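Side-chain contacts in aminopeptidase N (Francisella tularensis subsp. tularensis, PDB 5DLL), which probably releases N-terminal amino acids from intracellular peptides as a zinc-dependent aminopeptidase of the M1 family: residues A[475-480]-A[495-500]; A[534-539]-A[546-551]; A[404-409]-A[513-518]; A[508-513]-A[523-528]. One frame throughout, in Å; residues are numbered along the deposited sequence.

Interaction 1. Residues A[475-480]-A[495-500]; sequences LTLEQT and IPVKMG
Leu477 and Val497 reach toward each other tip to tip, the CD1 methyl of the leucine ending 4.2 Å from CG2 of the valine. Both tips belong to branches that lie beside their own backbone N: in Leu477 the CG carbon is anti to the carbonyl carbon (chi1 -62°), and in Val497 the same holds for CG2, the branch that touches Leu477. Two residues along each strand, the meeting changes character. Gln479 and Ile495 cross obliquely, and NE2 of Gln479 comes within 3.9 Å of Ile495 CG1. The two strands belong to different sheets, 472-480 to a four-stranded one and 495-502 to a three-stranded one, and their side chains fill the interior of the Ig-like sandwich. Opposed CA atoms are therefore far apart, 10.2 Å between Leu477 CA and Val497 CA, closing to 8.7 Å between Gln479 CA and Ile495 CA. A bend at chi2 (149°) helps to place the buried amide of Gln479, whose NE2 donates to the backbone O of Leu493 and, weakly, to that of Glu518. Leu516 touches both Gln479 and Ile495, while Val462 and Tyr523 pack on Leu477.

Interaction 2. Residues A[534-539]-A[546-551]; sequences ASLFRD and VEHKRS
Arg550 reaches over to the backbone of Ala534, passing along the ring of His548 on the way. Its CB points toward 534-539, CG sits between the backbone N and the carbonyl carbon (chi1 50°), and from there the chain is extended as far as NE. CG comes within 3.8 Å of His548 CD2, and CD within 3.7 Å of His548 NE2. NE then lies 3.7 Å above the plane of the His548 ring, offset toward its rim. At the tip, NH1 donates a 2.8 Å hydrogen bond to Ala534 O, nearly straight at 159° and lying in both the guanidinium plane and the carbonyl plane. Arg550 CZ and NH2 stay farther from Ala534 O, at 3.8 and 4.0 Å, so NH1 alone makes the bond. The imidazole is held in turn by a hydrogen bond between its NE2 and Glu464 OE1. Leu536 crosses that side chain at about a right angle and puts CD1 at the ring edge, 3.6 Å from both ND1 and CE1 of His548. Further along, Val546 CG2 makes an off-centre CH-pi contact with Phe537, 4.3 Å from the ring centroid. The arrangement joins the outermost strands 533-535 and 545-547 of the Ig-like sandwich's two sheets, and the chain that runs on from them, just before helix 552-561, with Ser551 as N-cap.

Interaction 3. Residues A[404-409]-A[513-518]; sequences HTLLGE and VIELKE
Leu406 and Thr405 of helix 390-423, in the peptidase M1 domain, meet Glu515 and Val513 of strand 508-516, in the Ig-like domain, in a small interdomain contact made by van der Waals touch. Leu406 meets Glu515 at a slant. Its CD2 methyl settles against the acid's stem and head together, 3.7 Å from Glu515 CG and likewise 3.7 Å from OE2. Extended beyond CG, the glutamate brings both CG and the carboxylate up to that one methyl. Thr405 and Val513 instead cross at about a right angle, methyl to methyl, with Thr405 CG2 4.2 Å from Val513 CG1. The other valine branch, CG2, lies 4.1 Å from Thr405 O, while the threonine hydroxyl bonds back within its helix to Arg401 O. Glu515 OE1 forms a salt bridge with Lys517 NZ at 3.4 Å, and OE2 forms another with Arg443. The second guanidinium nitrogen of Arg443, NH1, donates to Leu406 O, so this single arginine grips both sides of the contact. Flanked by two cations, the carboxylate of Glu515 probably remains ionised even though a leucine methyl rests against it.

Interaction 4. Residues A[508-513]-A[523-528]; sequences NIAEQV and YTFENI
Phe525 presents the CE1-CZ edge of its ring to the amide end of Gln512. NE2 of the glutamine lies near the ring plane, 3.4 Å from Phe525 CE1 and 3.9 Å from CZ, and the amide and ring planes are turned 54° apart. The two side chains come from opposite directions. Because the nitrogen sits at the rim and not above the pi cloud, the meeting is a polar group against ring C-H edges and not an amide stacked on a ring. A chi1 of 64° and a chain extended beyond CG carry Gln512 to this place. Strands 508-516 and 520-525 are consecutive in the chain but are outermost strands of different sheets, so the contact bridges the two layers at one margin of the Ig-like sandwich, near the surface. Backbone bonds tie each to its own layer, Gln512 to Met499 and Phe525 to Tyr473. The chain turns a corner at Ala510, with positive phi (60°), and there Ala510 CB comes within 4.3 Å of Phe525 CD1, approaching the ring obliquely. From within the sandwich, Met499 packs on the same ring with its CE methyl. Glu511, between Ala510 and Gln512, forms a salt bridge with Arg538 and also bonds to Asn563.

In the fold
Interactions 1, 2 and 4 all bridge the two sheets of the Ig-like domain, but at different depths. Interaction 1 is the buried centre, largely apolar; interaction 4 is a surface contact in which an amide meets a ring edge; interaction 2, partly buried, adds the only hydrogen bond formed between paired segments in the four. Strand 495-502 ties them together, pairing with 508-516 on one side and 533-535 on the other. Interaction 3 faces outward from strand 508-516, which interaction 4 also uses, and joins the sandwich to the peptidase domain; Val513 lies in both but touches across the contact only in interaction 3. A further link between these two is the Tyr523 OH to Glu515 O bond.

Interaction 1. Residues A[475-480]-A[495-500]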
loop_
_atom_site.group_PDB
_atom_site.type_symbol
_atom_site.label_atom_id
_atom_site.label_comp_id
_atom_site.label_asym_id
_atom_site.label_seq_id
_atom_site.Cartn_x
_atom_site.Cartn_y
_atom_site.Cartn_z
ATOM N N LEU A 475 -12.390 23.459 26.325
ATOM C CA LEU A 475 -12.291 22.106 25.765
ATOM C C LEU A 475 -11.360 21.227 26.589
ATOM O O LEU A 475 -10.184 21.549 26.749
ATOM C CB LEU A 475 -11.775 22.153 24.324
ATOM C CG LEU A 475 -11.555 20.799 23.634
ATOM C CD1 LEU A 475 -12.865 20.037 23.474
ATOM C CD2 LEU A 475 -10.879 20.993 22.285
ATOM N N THR A 476 -11.883 20.105 27.077
ATOM C CA THR A 476 -11.075 19.127 27.804
ATOM C C THR A 476 -11.056 17.790 27.048
ATOM O O THR A 476 -12.073 17.349 26.507
ATOM C CB THR A 476 -11.541 18.966 29.277
ATOM O OG1 THR A 476 -10.600 18.162 29.998
ATOM C CG2 THR A 476 -12.922 18.336 29.382
ATOM N N LEU A 477 -9.877 17.173 26.995
ATOM C CA LEU A 477 -9.665 15.933 26.254
ATOM C C LEU A 477 -9.061 14.883 27.174
ATOM O O LEU A 477 -8.296 15.221 28.077
ATOM C CB LEU A 477 -8.729 16.178 25.068
ATOM C CG LEU A 477 -9.221 17.159 23.998
ATOM C CD1 LEU A 477 -8.111 17.466 23.003
ATOM C CD2 LEU A 477 -10.450 16.620 23.277
ATOM N N GLU A 478 -9.405 13.618 26.939
ATOM C CA GLU A 478 -8.902 12.506 27.749
ATOM C C GLU A 478 -8.572 11.287 26.892
ATOM O O GLU A 478 -9.469 10.595 26.401
ATOM C CB GLU A 478 -9.917 12.117 28.827
ATOM C CG GLU A 478 -9.496 10.914 29.663
ATOM C CD GLU A 478 -10.320 10.758 30.924
ATOM O OE1 GLU A 478 -11.491 11.193 30.930
ATOM O OE2 GLU A 478 -9.793 10.197 31.909
ATOM N N GLN A 479 -7.277 11.022 26.738
ATOM C CA GLN A 479 -6.813 9.869 25.971
ATOM C C GLN A 479 -6.683 8.634 26.860
ATOM O O GLN A 479 -6.022 8.664 27.899
ATOM C CB GLN A 479 -5.484 10.163 25.271
ATOM C CG GLN A 479 -4.374 10.678 26.174
ATOM C CD GLN A 479 -3.004 10.269 25.691
ATOM O OE1 GLN A 479 -2.768 9.100 25.384
ATOM N NE2 GLN A 479 -2.090 11.229 25.622
ATOM N N THR A 480 -7.332 7.555 26.438
ATOM C CA THR A 480 -7.290 6.282 27.148
ATOM C C THR A 480 -7.145 5.164 26.115
ATOM O O THR A 480 -7.873 5.124 25.121
ATOM C CB THR A 480 -8.541 6.075 28.048
ATOM O OG1 THR A 480 -8.554 4.741 28.568
ATOM C CG2 THR A 480 -9.853 6.333 27.286
ATOM N N ILE A 495 -0.242 13.534 21.383
ATOM C CA ILE A 495 -1.277 13.618 20.341
ATOM C C ILE A 495 -1.372 15.048 19.801
ATOM O O ILE A 495 -1.635 15.975 20.568
ATOM C CB ILE A 495 -2.695 13.235 20.854
ATOM C CG1 ILE A 495 -2.665 12.106 21.895
ATOM C CG2 ILE A 495 -3.603 12.865 19.687
ATOM C CD1 ILE A 495 -2.186 10.771 21.379
ATOM N N PRO A 496 -1.160 15.234 18.484
ATOM C CA PRO A 496 -1.442 16.518 17.852
ATOM C C PRO A 496 -2.896 16.598 17.396
ATOM O O PRO A 496 -3.371 15.706 16.685
ATOM C CB PRO A 496 -0.500 16.531 16.649
ATOM C CG PRO A 496 -0.336 15.099 16.287
ATOM C CD PRO A 496 -0.534 14.291 17.543
ATOM N N VAL A 497 -3.587 17.658 17.814
ATOM C CA VAL A 497 -4.984 17.882 17.454
ATOM C C VAL A 497 -5.101 19.127 16.580
ATOM O O VAL A 497 -5.138 20.250 17.086
ATOM C CB VAL A 497 -5.868 18.061 18.704
ATOM C CG1 VAL A 497 -7.336 17.883 18.340
ATOM C CG2 VAL A 497 -5.459 17.080 19.793
ATOM N N LYS A 498 -5.147 18.917 15.267
ATOM C CA LYS A 498 -5.325 20.006 14.309
ATOM C C LYS A 498 -6.792 20.409 14.316
ATOM O O LYS A 498 -7.672 19.574 14.092
ATOM C CB LYS A 498 -4.892 19.574 12.907
ATOM C CG LYS A 498 -4.809 20.719 11.915
ATOM C CD LYS A 498 -4.402 20.241 10.533
ATOM C CE LYS A 498 -4.596 21.348 9.507
ATOM N NZ LYS A 498 -4.263 20.899 8.128
ATOM N N MET A 499 -7.054 21.687 14.574
ATOM C CA MET A 499 -8.407 22.118 14.909
ATOM C C MET A 499 -8.731 23.560 14.529
ATOM O O MET A 499 -7.866 24.328 14.103
ATOM C CB MET A 499 -8.655 21.899 16.410
ATOM C CG MET A 499 -7.621 22.530 17.337
ATOM S SD MET A 499 -7.957 24.246 17.782
ATOM C CE MET A 499 -9.369 24.053 18.865
ATOM N N GLY A 500 -10.011 23.893 14.674
ATOM C CA GLY A 500 -10.515 25.246 14.484
ATOM C C GLY A 500 -11.853 25.384 15.184
ATOM O O GLY A 500 -12.424 24.393 15.641
#

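Interaction 2. Residues A[534-539]-A[546-551]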
loop_
_atom_site.group_PDB
_atom_site.type_symbol
_atom_site.label_atom_id
_atom_site.label_comp_id
_atom_site.label_asym_id
_atom_site.label_seq_id
_atom_site.Cartn_x
_atom_site.Cartn_y
_atom_site.Cartn_z
ATOM N N ALA A 534 -16.881 22.831 17.353
ATOM C CA ALA A 534 -15.450 22.590 17.171
ATOM C C ALA A 534 -15.166 21.691 15.968
ATOM O O ALA A 534 -15.843 20.681 15.763
ATOM C CB ALA A 534 -14.857 21.987 18.436
ATOM N N SER A 535 -14.174 22.085 15.172
ATOM C CA SER A 535 -13.639 21.257 14.093
ATOM C C SER A 535 -12.374 20.593 14.627
ATOM O O SER A 535 -11.373 21.269 14.851
ATOM C CB SER A 535 -13.318 22.118 12.872
ATOM O OG SER A 535 -12.735 21.345 11.843
ATOM N N LEU A 536 -12.427 19.278 14.836
ATOM C CA LEU A 536 -11.380 18.566 15.575
ATOM C C LEU A 536 -10.747 17.422 14.785
ATOM O O LEU A 536 -11.417 16.745 14.002
ATOM C CB LEU A 536 -11.953 18.026 16.886
ATOM C CG LEU A 536 -12.144 19.068 17.991
ATOM C CD1 LEU A 536 -13.019 18.518 19.108
ATOM C CD2 LEU A 536 -10.800 19.532 18.531
ATOM N N PHE A 537 -9.451 17.215 15.021
ATOM C CA PHE A 537 -8.659 16.201 14.319
ATOM C C PHE A 537 -8.793 16.343 12.800
ATOM O O PHE A 537 -9.196 15.413 12.094
ATOM C CB PHE A 537 -9.028 14.792 14.798
ATOM C CG PHE A 537 -8.775 14.573 16.264
ATOM C CD1 PHE A 537 -7.497 14.274 16.722
ATOM C CD2 PHE A 537 -9.806 14.687 17.188
ATOM C CE1 PHE A 537 -7.257 14.081 18.074
ATOM C CE2 PHE A 537 -9.573 14.495 18.541
ATOM C CZ PHE A 537 -8.297 14.192 18.985
ATOM N N ARG A 538 -8.452 17.535 12.322
ATOM C CA ARG A 538 -8.516 17.857 10.903
ATOM C C ARG A 538 -7.495 17.046 10.115
ATOM O O ARG A 538 -6.336 16.941 10.520
ATOM C CB ARG A 538 -8.255 19.342 10.696
ATOM C CG ARG A 538 -9.352 20.243 11.228
ATOM C CD ARG A 538 -9.003 21.699 10.970
ATOM N NE ARG A 538 -10.156 22.581 11.098
ATOM C CZ ARG A 538 -10.159 23.869 10.759
ATOM N NH1 ARG A 538 -9.065 24.442 10.263
ATOM N NH2 ARG A 538 -11.266 24.588 10.915
ATOM N N ASP A 539 -7.935 16.484 8.990
ATOM C CA ASP A 539 -7.121 15.571 8.172
ATOM C C ASP A 539 -6.671 14.321 8.941
ATOM O O ASP A 539 -5.625 13.738 8.628
ATOM C CB ASP A 539 -5.904 16.296 7.578
ATOM C CG ASP A 539 -6.295 17.473 6.715
ATOM O OD1 ASP A 539 -6.999 17.260 5.705
ATOM O OD2 ASP A 539 -5.895 18.610 7.043
ATOM N N VAL A 546 -12.472 8.626 18.289
ATOM C CA VAL A 546 -12.871 9.903 18.872
ATOM C C VAL A 546 -14.319 9.845 19.342
ATOM O O VAL A 546 -15.247 9.817 18.529
ATOM C CB VAL A 546 -12.687 11.055 17.859
ATOM C CG1 VAL A 546 -13.095 12.389 18.469
ATOM C CG2 VAL A 546 -11.242 11.105 17.382
ATOM N N GLU A 547 -14.498 9.811 20.662
ATOM C CA GLU A 547 -15.820 9.908 21.272
ATOM C C GLU A 547 -16.175 11.381 21.453
ATOM O O GLU A 547 -15.679 12.041 22.368
ATOM C CB GLU A 547 -15.856 9.176 22.620
ATOM C CG GLU A 547 -17.204 9.246 23.329
ATOM C CD GLU A 547 -17.260 8.393 24.583
ATOM O OE1 GLU A 547 -16.987 7.177 24.495
ATOM O OE2 GLU A 547 -17.591 8.937 25.658
ATOM N N HIS A 548 -17.020 11.888 20.559
ATOM C CA HIS A 548 -17.502 13.263 20.631
ATOM C C HIS A 548 -18.989 13.261 20.317
ATOM O O HIS A 548 -19.393 13.380 19.158
ATOM C CB HIS A 548 -16.746 14.160 19.643
ATOM C CG HIS A 548 -16.947 15.627 19.876
ATOM N ND1 HIS A 548 -15.916 16.538 19.795
ATOM C CD2 HIS A 548 -18.053 16.340 20.198
ATOM C CE1 HIS A 548 -16.377 17.748 20.052
ATOM N NE2 HIS A 548 -17.671 17.656 20.300
ATOM N N LYS A 549 -19.796 13.113 21.361
ATOM C CA LYS A 549 -21.247 13.124 21.224
ATOM C C LYS A 549 -21.722 14.543 20.922
ATOM O O LYS A 549 -21.435 15.472 21.680
ATOM C CB LYS A 549 -21.905 12.602 22.507
ATOM C CG LYS A 549 -23.430 12.565 22.491
ATOM C CD LYS A 549 -23.978 11.697 21.368
ATOM C CE LYS A 549 -25.487 11.545 21.477
ATOM N NZ LYS A 549 -26.048 10.736 20.362
ATOM N N ARG A 550 -22.436 14.703 19.807
ATOM C CA ARG A 550 -23.017 15.997 19.443
ATOM C C ARG A 550 -24.147 15.867 18.421
ATOM O O ARG A 550 -24.266 14.848 17.735
ATOM C CB ARG A 550 -21.938 16.953 18.932
ATOM C CG ARG A 550 -21.027 16.372 17.867
ATOM C CD ARG A 550 -19.995 17.402 17.451
ATOM N NE ARG A 550 -18.937 16.829 16.627
ATOM C CZ ARG A 550 -17.878 17.503 16.181
ATOM N NH1 ARG A 550 -17.723 18.795 16.474
ATOM N NH2 ARG A 550 -16.967 16.884 15.438
ATOM N N SER A 551 -24.960 16.919 18.327
ATOM C CA SER A 551 -26.198 16.912 17.540
ATOM C C SER A 551 -25.970 16.923 16.031
ATOM O O SER A 551 -24.874 17.223 15.562
ATOM C CB SER A 551 -27.042 18.130 17.907
ATOM O OG SER A 551 -26.333 19.322 17.612
#

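Interaction 3. Residues A[404-409]-A[513-518]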
loop_
_atom_site.group_PDB
_atom_site.type_symbol
_atom_site.label_atom_id
_atom_site.label_comp_id
_atom_site.label_asym_id
_atom_site.label_seq_id
_atom_site.Cartn_x
_atom_site.Cartn_y
_atom_site.Cartn_z
ATOM N N HIS A 404 5.153 15.784 10.838
ATOM C CA HIS A 404 4.884 16.831 9.859
ATOM C C HIS A 404 3.865 17.835 10.408
ATOM O O HIS A 404 4.040 19.043 10.263
ATOM C CB HIS A 404 4.368 16.223 8.550
ATOM C CG HIS A 404 4.201 17.222 7.449
ATOM N ND1 HIS A 404 3.110 18.062 7.364
ATOM C CD2 HIS A 404 4.987 17.521 6.390
ATOM C CE1 HIS A 404 3.233 18.834 6.301
ATOM N NE2 HIS A 404 4.362 18.525 5.691
ATOM N N THR A 405 2.809 17.323 11.038
ATOM C CA THR A 405 1.759 18.154 11.639
ATOM C C THR A 405 2.309 19.040 12.763
ATOM O O THR A 405 1.965 20.219 12.856
ATOM C CB THR A 405 0.610 17.277 12.193
ATOM O OG1 THR A 405 0.127 16.410 11.160
ATOM C CG2 THR A 405 -0.544 18.122 12.698
ATOM N N LEU A 406 3.172 18.469 13.601
ATOM C CA LEU A 406 3.763 19.196 14.726
ATOM C C LEU A 406 4.755 20.280 14.301
ATOM O O LEU A 406 4.782 21.358 14.896
ATOM C CB LEU A 406 4.447 18.224 15.693
ATOM C CG LEU A 406 3.502 17.346 16.522
ATOM C CD1 LEU A 406 4.273 16.234 17.218
ATOM C CD2 LEU A 406 2.724 18.172 17.538
ATOM N N LEU A 407 5.562 20.001 13.281
ATOM C CA LEU A 407 6.624 20.926 12.862
ATOM C C LEU A 407 6.230 21.869 11.727
ATOM O O LEU A 407 6.829 22.935 11.577
ATOM C CB LEU A 407 7.858 20.146 12.414
ATOM C CG LEU A 407 8.568 19.276 13.446
ATOM C CD1 LEU A 407 9.637 18.466 12.733
ATOM C CD2 LEU A 407 9.163 20.119 14.571
ATOM N N GLY A 408 5.252 21.467 10.917
ATOM C CA GLY A 408 4.938 22.179 9.681
ATOM C C GLY A 408 5.952 21.820 8.610
ATOM O O GLY A 408 7.008 21.255 8.911
ATOM N N GLU A 409 5.638 22.154 7.360
ATOM C CA GLU A 409 6.458 21.734 6.221
ATOM C C GLU A 409 7.909 22.191 6.352
ATOM O O GLU A 409 8.830 21.390 6.211
ATOM C CB GLU A 409 5.861 22.248 4.905
ATOM C CG GLU A 409 6.702 21.975 3.654
ATOM C CD GLU A 409 6.718 20.518 3.209
ATOM O OE1 GLU A 409 5.854 19.727 3.642
ATOM O OE2 GLU A 409 7.600 20.164 2.397
ATOM N N VAL A 513 -2.755 24.106 15.720
ATOM C CA VAL A 513 -2.550 22.735 16.189
ATOM C C VAL A 513 -2.252 22.785 17.687
ATOM O O VAL A 513 -1.323 23.474 18.111
ATOM C CB VAL A 513 -1.365 22.054 15.466
ATOM C CG1 VAL A 513 -1.145 20.643 15.999
ATOM C CG2 VAL A 513 -1.590 22.035 13.957
ATOM N N ILE A 514 -3.048 22.073 18.483
ATOM C CA ILE A 514 -2.781 21.941 19.919
ATOM C C ILE A 514 -2.325 20.515 20.235
ATOM O O ILE A 514 -2.525 19.597 19.434
ATOM C CB ILE A 514 -3.990 22.346 20.798
ATOM C CG1 ILE A 514 -5.218 21.476 20.508
ATOM C CG2 ILE A 514 -4.323 23.816 20.591
ATOM C CD1 ILE A 514 -6.318 21.625 21.537
ATOM N N GLU A 515 -1.713 20.341 21.404
ATOM C CA GLU A 515 -1.059 19.085 21.754
ATOM C C GLU A 515 -1.621 18.494 23.036
ATOM O O GLU A 515 -1.927 19.222 23.978
ATOM C CB GLU A 515 0.446 19.314 21.894
ATOM C CG GLU A 515 1.128 19.568 20.558
ATOM C CD GLU A 515 2.397 20.388 20.678
ATOM O OE1 GLU A 515 3.110 20.262 21.694
ATOM O OE2 GLU A 515 2.684 21.157 19.741
ATOM N N LEU A 516 -1.755 17.170 23.053
ATOM C CA LEU A 516 -2.179 16.435 24.241
ATOM C C LEU A 516 -1.064 15.484 24.673
ATOM O O LEU A 516 -0.922 14.391 24.126
ATOM C CB LEU A 516 -3.469 15.665 23.955
ATOM C CG LEU A 516 -4.029 14.798 25.083
ATOM C CD1 LEU A 516 -4.389 15.641 26.296
ATOM C CD2 LEU A 516 -5.238 14.023 24.585
ATOM N N LYS A 517 -0.279 15.922 25.659
ATOM C CA LYS A 517 0.872 15.169 26.155
ATOM C C LYS A 517 0.587 14.551 27.520
ATOM O O LYS A 517 1.514 14.254 28.273
ATOM C CB LYS A 517 2.083 16.098 26.288
ATOM C CG LYS A 517 2.392 16.932 25.059
ATOM C CD LYS A 517 3.617 17.790 25.306
ATOM C CE LYS A 517 3.801 18.820 24.210
ATOM N NZ LYS A 517 5.086 19.558 24.341
ATOM N N GLU A 518 -0.689 14.342 27.830
ATOM C CA GLU A 518 -1.108 14.025 29.191
ATOM C C GLU A 518 -2.356 13.147 29.159
ATOM O O GLU A 518 -3.057 13.097 28.147
ATOM C CB GLU A 518 -1.379 15.335 29.941
ATOM C CG GLU A 518 -1.376 15.238 31.459
ATOM C CD GLU A 518 -1.504 16.597 32.131
ATOM O OE1 GLU A 518 -0.859 17.563 31.668
ATOM O OE2 GLU A 518 -2.247 16.705 33.130
#

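Interaction 4. Residues A[508-513]-A[523-528]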
loop_
_atom_site.group_PDB
_atom_site.type_symbol
_atom_site.label_atom_id
_atom_site.label_comp_id
_atom_site.label_asym_id
_atom_site.label_seq_id
_atom_site.Cartn_x
_atom_site.Cartn_y
_atom_site.Cartn_z
ATOM N N ASN A 508 -14.135 30.879 10.475
ATOM C CA ASN A 508 -13.236 29.936 11.144
ATOM C C ASN A 508 -12.227 30.644 12.044
ATOM O O ASN A 508 -11.316 31.323 11.567
ATOM C CB ASN A 508 -12.513 29.053 10.130
ATOM C CG ASN A 508 -13.325 27.834 9.747
ATOM O OD1 ASN A 508 -12.826 26.712 9.770
ATOM N ND2 ASN A 508 -14.587 28.047 9.409
ATOM N N ILE A 509 -12.403 30.459 13.349
ATOM C CA ILE A 509 -11.630 31.162 14.364
ATOM C C ILE A 509 -10.653 30.209 15.050
ATOM O O ILE A 509 -10.882 29.000 15.094
ATOM C CB ILE A 509 -12.568 31.758 15.442
ATOM C CG1 ILE A 509 -13.758 32.481 14.791
ATOM C CG2 ILE A 509 -11.806 32.689 16.380
ATOM C CD1 ILE A 509 -13.379 33.551 13.787
ATOM N N ALA A 510 -9.563 30.771 15.574
ATOM C CA ALA A 510 -8.632 30.050 16.447
ATOM C C ALA A 510 -7.987 28.829 15.783
ATOM O O ALA A 510 -7.741 27.816 16.439
ATOM C CB ALA A 510 -9.335 29.647 17.740
ATOM N N GLU A 511 -7.698 28.942 14.488
ATOM C CA GLU A 511 -7.124 27.838 13.726
ATOM C C GLU A 511 -5.654 27.606 14.090
ATOM O O GLU A 511 -4.794 28.453 13.829
ATOM C CB GLU A 511 -7.254 28.091 12.223
ATOM C CG GLU A 511 -8.689 28.159 11.722
ATOM C CD GLU A 511 -8.774 28.086 10.208
ATOM O OE1 GLU A 511 -8.040 28.831 9.528
ATOM O OE2 GLU A 511 -9.574 27.280 9.693
ATOM N N GLN A 512 -5.381 26.450 14.691
ATOM C CA GLN A 512 -4.034 26.079 15.114
ATOM C C GLN A 512 -3.948 24.573 15.361
ATOM O O GLN A 512 -4.943 23.857 15.227
ATOM C CB GLN A 512 -3.659 26.834 16.392
ATOM C CG GLN A 512 -4.526 26.487 17.596
ATOM C CD GLN A 512 -4.170 27.279 18.841
ATOM O OE1 GLN A 512 -3.254 28.103 18.833
ATOM N NE2 GLN A 512 -4.897 27.029 19.925
ATOM N N VAL A 513 -2.755 24.106 15.720
ATOM C CA VAL A 513 -2.550 22.735 16.189
ATOM C C VAL A 513 -2.252 22.785 17.687
ATOM O O VAL A 513 -1.323 23.474 18.111
ATOM C CB VAL A 513 -1.365 22.054 15.466
ATOM C CG1 VAL A 513 -1.145 20.643 15.999
ATOM C CG2 VAL A 513 -1.590 22.035 13.957
ATOM N N TYR A 523 -8.143 22.987 27.650
ATOM C CA TYR A 523 -7.627 24.093 26.837
ATOM C C TYR A 523 -8.638 25.235 26.806
ATOM O O TYR A 523 -9.803 25.037 26.445
ATOM C CB TYR A 523 -7.335 23.617 25.410
ATOM C CG TYR A 523 -6.462 22.384 25.370
ATOM C CD1 TYR A 523 -7.025 21.114 25.434
ATOM C CD2 TYR A 523 -5.075 22.489 25.297
ATOM C CE1 TYR A 523 -6.234 19.982 25.419
ATOM C CE2 TYR A 523 -4.277 21.359 25.278
ATOM C CZ TYR A 523 -4.865 20.109 25.339
ATOM O OH TYR A 523 -4.089 18.978 25.322
ATOM N N THR A 524 -8.185 26.428 27.185
ATOM C CA THR A 524 -9.066 27.592 27.291
ATOM C C THR A 524 -8.883 28.565 26.117
ATOM O O THR A 524 -7.756 28.896 25.733
ATOM C CB THR A 524 -8.882 28.328 28.640
ATOM O OG1 THR A 524 -9.933 29.287 28.803
ATOM C CG2 THR A 524 -7.531 29.041 28.727
ATOM N N PHE A 525 -10.009 29.002 25.549
ATOM C CA PHE A 525 -10.029 29.976 24.459
ATOM C C PHE A 525 -10.843 31.197 24.870
ATOM O O PHE A 525 -12.065 31.121 24.989
ATOM C CB PHE A 525 -10.631 29.355 23.196
ATOM C CG PHE A 525 -9.818 28.225 22.632
ATOM C CD1 PHE A 525 -8.694 28.484 21.860
ATOM C CD2 PHE A 525 -10.174 26.903 22.874
ATOM C CE1 PHE A 525 -7.938 27.448 21.340
ATOM C CE2 PHE A 525 -9.420 25.860 22.354
ATOM C CZ PHE A 525 -8.301 26.134 21.586
ATOM N N GLU A 526 -10.161 32.319 25.085
ATOM C CA GLU A 526 -10.816 33.555 25.507
ATOM C C GLU A 526 -11.316 34.363 24.310
ATOM O O GLU A 526 -10.951 34.092 23.164
ATOM C CB GLU A 526 -9.855 34.393 26.350
ATOM C CG GLU A 526 -9.433 33.715 27.644
ATOM C CD GLU A 526 -8.119 34.244 28.184
ATOM O OE1 GLU A 526 -7.890 35.470 28.107
ATOM O OE2 GLU A 526 -7.316 33.432 28.691
ATOM N N ASN A 527 -12.165 35.348 24.595
ATOM C CA ASN A 527 -12.709 36.262 23.585
ATOM C C ASN A 527 -13.515 35.564 22.488
ATOM O O ASN A 527 -13.394 35.895 21.307
ATOM C CB ASN A 527 -11.594 37.112 22.966
ATOM C CG ASN A 527 -10.715 37.763 24.012
ATOM O OD1 ASN A 527 -9.884 37.104 24.638
ATOM N ND2 ASN A 527 -10.894 39.064 24.209
ATOM N N ILE A 528 -14.342 34.604 22.893
ATOM C CA ILE A 528 -15.219 33.889 21.973
ATOM C C ILE A 528 -16.650 34.377 22.177
ATOM O O ILE A 528 -17.321 33.990 23.136
ATOM C CB ILE A 528 -15.122 32.361 22.180
ATOM C CG1 ILE A 528 -13.666 31.890 22.024
ATOM C CG2 ILE A 528 -16.044 31.623 21.218
ATOM C CD1 ILE A 528 -12.989 32.328 20.740
#